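Local coordinates for protein SorB (Sorangium cellulosum, PDB 6B2V) that forms a pyran ring in the growing polyketide, as the pyran synthase domain of module nine on the sorangicin assembly line, at residues 241-246 against 278-283; 251-256 against 268-273. One frame throughout, in Å; residues are numbered along the deposited sequence.

Contacts 1 and 2 lie about 12 Å apart, centre to centre, in the half of the domain predicted to be the C-terminal hotdog fold. Along the chain the order is 241-246, 251-256, 268-273, 278-283, so the hairpin of contact 2 is nested inside the loop closed by contact 1. The two share an antiparallel arrangement in which strand 267-273 runs between strands 250-255 and 279-289. Their junction is direct: Leu280 N lies 2.9 Å from Leu272 O, and Met281 O lies 2.9 Å from Leu272 N, both probable hydrogen bonds. Helix 207-225 covers apolar side chains of both contacts (Pro245 and Phe283; Val251, Tyr268 and Val270), consistent with the hotdog fold.

Contact 1 (241-246 against 278-283); sequences IYSDPR and NCLMAF
Tyr242 and Leu280 meet through the backbone: Tyr242 N donates to Leu280 O over 2.9 Å with an N-H...O angle of 161°, and Ser243 N adds a weak bond of 3.4 Å to the same oxygen. One carbonyl thus receives two successive amides where the 241-246 loop leaves its strand; Ile241 and Met281 form the last non-hydrogen-bonded antiparallel pair. The tight part centres on Leu280, at the corner of its strand, where a classic bulge sets Leu280 and Met281 together opposite Leu272. Leu280 CD1 comes 3.6 Å from Asp244 O, while CD2, at the margin, is 3.3 Å from Ser243 OG. The buried core is Leu280 with Pro245 and Met281: Pro245 CB touches Met281 CE at 3.9 Å, the methionine being folded at its last torsion (chi3 -56°), and Leu272 and Leu209 also pack on the proline. The looser side is that of Tyr242, which is partly exposed. Cys279 SG sits obliquely to its ring, 3.8 Å from Tyr242 CD2, and Ala282 CB meets the ring edge at 4.2 Å from Tyr242 CE2. The phenol OH bonds to Pro139 O, and Arg141 NE donates to Cys279 O. Farther along the loop, Asp244 closes an Asx turn through Arg246 N and pairs with the Arg246 side chain. The shared Leu280 carbonyl therefore ties the start of the loop to the bulge, while carbons of Leu280, Pro245 and Met281 pack on the buried side.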
loop_
_atom_site.group_PDB
_atom_site.type_symbol
_atom_site.label_atom_id
_atom_site.label_comp_id
_atom_site.label_asym_id
_atom_site.label_seq_id
_atom_site.Cartn_x
_atom_site.Cartn_y
_atom_site.Cartn_z
ATOM N N ILE A 241 8.948 5.354 -4.213
ATOM C CA ILE A 241 8.149 5.831 -5.291
ATOM C C ILE A 241 9.047 6.427 -6.376
ATOM O O ILE A 241 9.709 7.379 -6.127
ATOM C CB ILE A 241 7.308 6.984 -4.731
ATOM C CG1 ILE A 241 6.445 6.501 -3.569
ATOM C CG2 ILE A 241 6.451 7.551 -5.814
ATOM C CD1 ILE A 241 6.042 7.624 -2.628
ATOM N N TYR A 242 9.097 5.823 -7.546
ATOM C CA TYR A 242 9.976 6.312 -8.603
ATOM C C TYR A 242 9.324 7.151 -9.688
ATOM O O TYR A 242 9.889 8.067 -10.157
ATOM C CB TYR A 242 10.758 5.139 -9.215
ATOM C CG TYR A 242 11.657 4.431 -8.248
ATOM C CD1 TYR A 242 12.840 4.978 -7.861
ATOM C CD2 TYR A 242 11.330 3.197 -7.730
ATOM C CE1 TYR A 242 13.667 4.320 -6.989
ATOM C CE2 TYR A 242 12.143 2.543 -6.862
ATOM C CZ TYR A 242 13.304 3.128 -6.483
ATOM O OH TYR A 242 14.125 2.483 -5.626
ATOM N N SER A 243 8.124 6.790 -10.032
ATOM C CA SER A 243 7.365 7.513 -11.031
ATOM C C SER A 243 5.857 7.242 -10.924
ATOM O O SER A 243 5.471 6.476 -10.148
ATOM C CB SER A 243 7.944 7.305 -12.414
ATOM O OG SER A 243 7.562 6.107 -12.871
ATOM N N ASP A 244 5.037 7.875 -11.738
ATOM C CA ASP A 244 3.603 7.737 -11.587
ATOM C C ASP A 244 3.146 6.301 -11.727
ATOM O O ASP A 244 3.274 5.720 -12.748
ATOM C CB ASP A 244 2.949 8.567 -12.716
ATOM C CG ASP A 244 1.411 8.686 -12.613
ATOM O OD1 ASP A 244 0.748 8.050 -11.884
ATOM O OD2 ASP A 244 0.885 9.490 -13.355
ATOM N N PRO A 245 2.469 5.805 -10.704
ATOM C CA PRO A 245 1.996 4.433 -10.671
ATOM C C PRO A 245 0.846 4.099 -11.626
ATOM O O PRO A 245 0.599 3.020 -11.991
ATOM C CB PRO A 245 1.575 4.214 -9.230
ATOM C CG PRO A 245 1.516 5.513 -8.605
ATOM C CD PRO A 245 2.234 6.493 -9.431
ATOM N N ARG A 246 0.267 5.151 -12.164
ATOM C CA ARG A 246 -0.833 5.002 -13.096
ATOM C C ARG A 246 -0.396 4.420 -14.416
ATOM O O ARG A 246 -1.188 3.950 -15.151
ATOM C CB ARG A 246 -1.611 6.289 -13.299
ATOM C CG ARG A 246 -2.494 6.591 -12.120
ATOM C CD ARG A 246 -3.311 7.837 -12.298
ATOM N NE ARG A 246 -2.536 8.927 -12.785
ATOM C CZ ARG A 246 -2.124 9.926 -12.019
ATOM N NH1 ARG A 246 -2.393 9.866 -10.715
ATOM N NH2 ARG A 246 -1.410 10.928 -12.530
ATOM N N ASN A 278 9.760 -1.082 -16.225
ATOM C CA ASN A 278 10.350 -0.072 -15.365
ATOM C C ASN A 278 9.636 -0.021 -14.006
ATOM O O ASN A 278 8.463 -0.007 -13.934
ATOM C CB ASN A 278 10.301 1.340 -15.956
ATOM C CG ASN A 278 10.950 1.484 -17.326
ATOM O OD1 ASN A 278 12.010 1.134 -17.553
ATOM N ND2 ASN A 278 10.240 2.110 -18.200
ATOM N N CYS A 279 10.410 0.114 -12.938
ATOM C CA CYS A 279 9.845 0.166 -11.605
ATOM C C CYS A 279 9.211 1.509 -11.258
ATOM O O CYS A 279 9.849 2.494 -11.254
ATOM C CB CYS A 279 10.977 -0.094 -10.616
ATOM S SG CYS A 279 10.414 -0.283 -8.908
ATOM N N LEU A 280 7.911 1.474 -10.965
ATOM C CA LEU A 280 7.144 2.662 -10.609
ATOM C C LEU A 280 7.113 2.774 -9.099
ATOM O O LEU A 280 7.308 3.801 -8.560
ATOM C CB LEU A 280 5.716 2.606 -11.216
ATOM C CG LEU A 280 5.700 2.168 -12.675
ATOM C CD1 LEU A 280 4.262 2.227 -13.123
ATOM C CD2 LEU A 280 6.548 3.089 -13.552
ATOM N N MET A 281 6.864 1.663 -8.450
ATOM C CA MET A 281 6.910 1.607 -7.007
ATOM C C MET A 281 7.445 0.286 -6.545
ATOM O O MET A 281 7.117 -0.688 -7.093
ATOM C CB MET A 281 5.557 1.791 -6.353
ATOM C CG MET A 281 4.937 3.128 -6.564
ATOM S SD MET A 281 3.429 3.308 -5.624
ATOM C CE MET A 281 2.554 1.905 -6.263
ATOM N N ALA A 282 8.270 0.348 -5.512
ATOM C CA ALA A 282 8.861 -0.822 -4.911
ATOM C C ALA A 282 8.481 -0.936 -3.437
ATOM O O ALA A 282 8.786 -0.080 -2.646
ATOM C CB ALA A 282 10.365 -0.794 -5.020
ATOM N N PHE A 283 7.835 -2.053 -3.118
ATOM C CA PHE A 283 7.482 -2.403 -1.742
ATOM C C PHE A 283 8.485 -3.460 -1.283
ATOM O O PHE A 283 8.607 -4.453 -1.841
ATOM C CB PHE A 283 6.067 -2.982 -1.637
ATOM C CG PHE A 283 4.957 -1.995 -1.809
ATOM C CD1 PHE A 283 4.451 -1.699 -3.041
ATOM C CD2 PHE A 283 4.369 -1.420 -0.720
ATOM C CE1 PHE A 283 3.437 -0.817 -3.184
ATOM C CE2 PHE A 283 3.341 -0.562 -0.867
ATOM C CZ PHE A 283 2.876 -0.257 -2.095
#

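Contact 2 (251-256 against 268-273); sequences VHARRA and YDVDLV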
loop_
_atom_site.group_PDB
_atom_site.type_symbol
_atom_site.label_atom_id
_atom_site.label_comp_id
_atom_site.label_asym_id
_atom_site.label_seq_id
_atom_site.Cartn_x
_atom_site.Cartn_y
_atom_site.Cartn_z
ATOM N N VAL A 251 2.368 -6.447 -11.709
ATOM C CA VAL A 251 2.742 -6.497 -10.310
ATOM C C VAL A 251 3.533 -7.822 -10.152
ATOM O O VAL A 251 3.059 -8.825 -10.501
ATOM C CB VAL A 251 1.516 -6.485 -9.411
ATOM C CG1 VAL A 251 1.894 -6.709 -7.969
ATOM C CG2 VAL A 251 0.787 -5.175 -9.501
ATOM N N HIS A 252 4.732 -7.713 -9.607
ATOM C CA HIS A 252 5.667 -8.792 -9.396
ATOM C C HIS A 252 5.977 -8.917 -7.923
ATOM O O HIS A 252 6.625 -8.130 -7.399
ATOM C CB HIS A 252 6.950 -8.506 -10.159
ATOM C CG HIS A 252 7.972 -9.600 -10.064
ATOM N ND1 HIS A 252 9.318 -9.362 -9.972
ATOM C CD2 HIS A 252 7.826 -10.938 -10.010
ATOM C CE1 HIS A 252 9.949 -10.512 -9.872
ATOM N NE2 HIS A 252 9.064 -11.486 -9.940
ATOM N N ALA A 253 5.487 -9.997 -7.349
ATOM C CA ALA A 253 5.652 -10.327 -5.951
ATOM C C ALA A 253 6.415 -11.622 -5.743
ATOM O O ALA A 253 6.249 -12.547 -6.447
ATOM C CB ALA A 253 4.281 -10.552 -5.327
ATOM N N ARG A 254 6.967 -11.854 -4.486
ATOM C CA ARG A 254 8.088 -12.744 -4.341
ATOM C C ARG A 254 8.585 -12.687 -2.904
ATOM O O ARG A 254 8.399 -11.767 -2.222
ATOM C CB ARG A 254 9.251 -12.373 -5.316
ATOM C CG ARG A 254 9.854 -11.021 -5.094
ATOM C CD ARG A 254 10.920 -10.664 -6.133
ATOM N NE ARG A 254 11.499 -9.368 -5.838
ATOM C CZ ARG A 254 10.965 -8.228 -6.189
ATOM N NH1 ARG A 254 11.540 -7.093 -5.824
ATOM N NH2 ARG A 254 9.850 -8.235 -6.863
ATOM N N ARG A 255 8.646 -13.951 -2.412
ATOM C CA ARG A 255 9.084 -14.098 -1.057
ATOM C C ARG A 255 10.415 -13.351 -0.954
ATOM O O ARG A 255 11.232 -13.479 -1.792
ATOM C CB ARG A 255 9.197 -15.588 -0.674
ATOM C CG ARG A 255 9.605 -15.915 0.759
ATOM C CD ARG A 255 8.558 -15.559 1.791
ATOM N NE ARG A 255 8.828 -16.088 3.136
ATOM C CZ ARG A 255 8.511 -17.294 3.537
ATOM N NH1 ARG A 255 8.822 -17.661 4.748
ATOM N NH2 ARG A 255 7.911 -18.147 2.753
ATOM N N ALA A 256 10.590 -12.622 0.138
ATOM C CA ALA A 256 11.797 -11.894 0.388
ATOM C C ALA A 256 12.936 -12.827 0.754
ATOM O O ALA A 256 12.748 -13.950 1.040
ATOM C CB ALA A 256 11.570 -10.891 1.487
ATOM N N TYR A 268 7.478 -10.455 2.096
ATOM C CA TYR A 268 7.444 -10.369 0.667
ATOM C C TYR A 268 7.914 -9.011 0.101
ATOM O O TYR A 268 7.752 -8.012 0.666
ATOM C CB TYR A 268 5.979 -10.645 0.223
ATOM C CG TYR A 268 5.588 -12.069 0.572
ATOM C CD1 TYR A 268 5.133 -12.391 1.827
ATOM C CD2 TYR A 268 5.802 -13.082 -0.303
ATOM C CE1 TYR A 268 4.907 -13.679 2.192
ATOM C CE2 TYR A 268 5.557 -14.378 0.055
ATOM C CZ TYR A 268 5.108 -14.675 1.317
ATOM O OH TYR A 268 4.844 -15.959 1.682
ATOM N N ASP A 269 8.464 -9.098 -1.091
ATOM C CA ASP A 269 8.837 -7.938 -1.886
ATOM C C ASP A 269 7.834 -7.871 -3.069
ATOM O O ASP A 269 7.459 -8.888 -3.578
ATOM C CB ASP A 269 10.266 -8.036 -2.433
ATOM C CG ASP A 269 11.331 -8.013 -1.349
ATOM O OD1 ASP A 269 11.126 -7.459 -0.327
ATOM O OD2 ASP A 269 12.350 -8.613 -1.589
ATOM N N VAL A 270 7.329 -6.689 -3.396
ATOM C CA VAL A 270 6.433 -6.581 -4.515
ATOM C C VAL A 270 6.652 -5.265 -5.275
ATOM O O VAL A 270 6.633 -4.262 -4.707
ATOM C CB VAL A 270 4.971 -6.848 -4.104
ATOM C CG1 VAL A 270 4.444 -5.889 -3.072
ATOM C CG2 VAL A 270 4.090 -6.794 -5.300
ATOM N N ASP A 271 6.779 -5.339 -6.586
ATOM C CA ASP A 271 6.985 -4.168 -7.371
ATOM C C ASP A 271 5.846 -3.959 -8.366
ATOM O O ASP A 271 5.268 -4.872 -8.851
ATOM C CB ASP A 271 8.236 -4.236 -8.265
ATOM C CG ASP A 271 9.542 -4.163 -7.474
ATOM O OD1 ASP A 271 9.513 -4.484 -6.363
ATOM O OD2 ASP A 271 10.542 -3.744 -7.937
ATOM N N LEU A 272 5.590 -2.683 -8.606
ATOM C CA LEU A 272 4.665 -2.242 -9.617
ATOM C C LEU A 272 5.546 -1.721 -10.765
ATOM O O LEU A 272 6.297 -0.871 -10.614
ATOM C CB LEU A 272 3.752 -1.124 -9.136
ATOM C CG LEU A 272 2.818 -0.524 -10.205
ATOM C CD1 LEU A 272 1.765 -1.527 -10.645
ATOM C CD2 LEU A 272 2.120 0.682 -9.676
ATOM N N VAL A 273 5.364 -2.306 -11.928
ATOM C CA VAL A 273 6.116 -1.944 -13.092
ATOM C C VAL A 273 5.219 -1.562 -14.280
ATOM O O VAL A 273 4.131 -1.950 -14.367
ATOM C CB VAL A 273 7.087 -3.053 -13.580
ATOM C CG1 VAL A 273 8.015 -3.484 -12.463
ATOM C CG2 VAL A 273 6.365 -4.264 -14.127
HETATM O O HOH W 1 13.114 -9.837 -3.822
#
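Arg254 has CG set between its backbone N and carbonyl carbon (chi1 63°), and its chain then runs extended to NE, laying the guanidinium across strand 268-273. The register puts Asp269 and Asp271 on the face of Arg254; their first torsions (-66° and -71°) only aim the carboxylates there. Asp269 CB lies 3.6 Å above the guanidinium plane, whereas Asp271 comes to its edge: Arg254 NH1 reaches Asp271 OD1 at 3.3 Å, a weak hydrogen bond within a salt bridge. A water accepts from Arg254 NE (2.6 Å) and donates to Asp269 OD2 (2.7 Å), bridging charges that do not meet directly; Asp269 OD1 accepts from Gly285 N. On the other face Val251 CG1 presses on Val270 CG2 at 3.5 Å, closer than methyl groups normally pack; Ala253 CB also packs on Val270 CG2, and both valines meet helix 207-225. Toward the hairpin's turn, Arg255 CD lies over the Tyr268 ring face, 4.0 Å from the centroid, a CH-pi contact; Gln224 OE1 bonds Tyr268 OH and Arg255 NH2, and Arg255 NH1 forms a salt bridge with Asp259. His252 and Asp271 exchange two backbone bonds. Polar and apolar residues alternate along 251-254 and 269-272 of this antiparallel beta hairpin, its apolar face turned to a helix as in the hotdog fold.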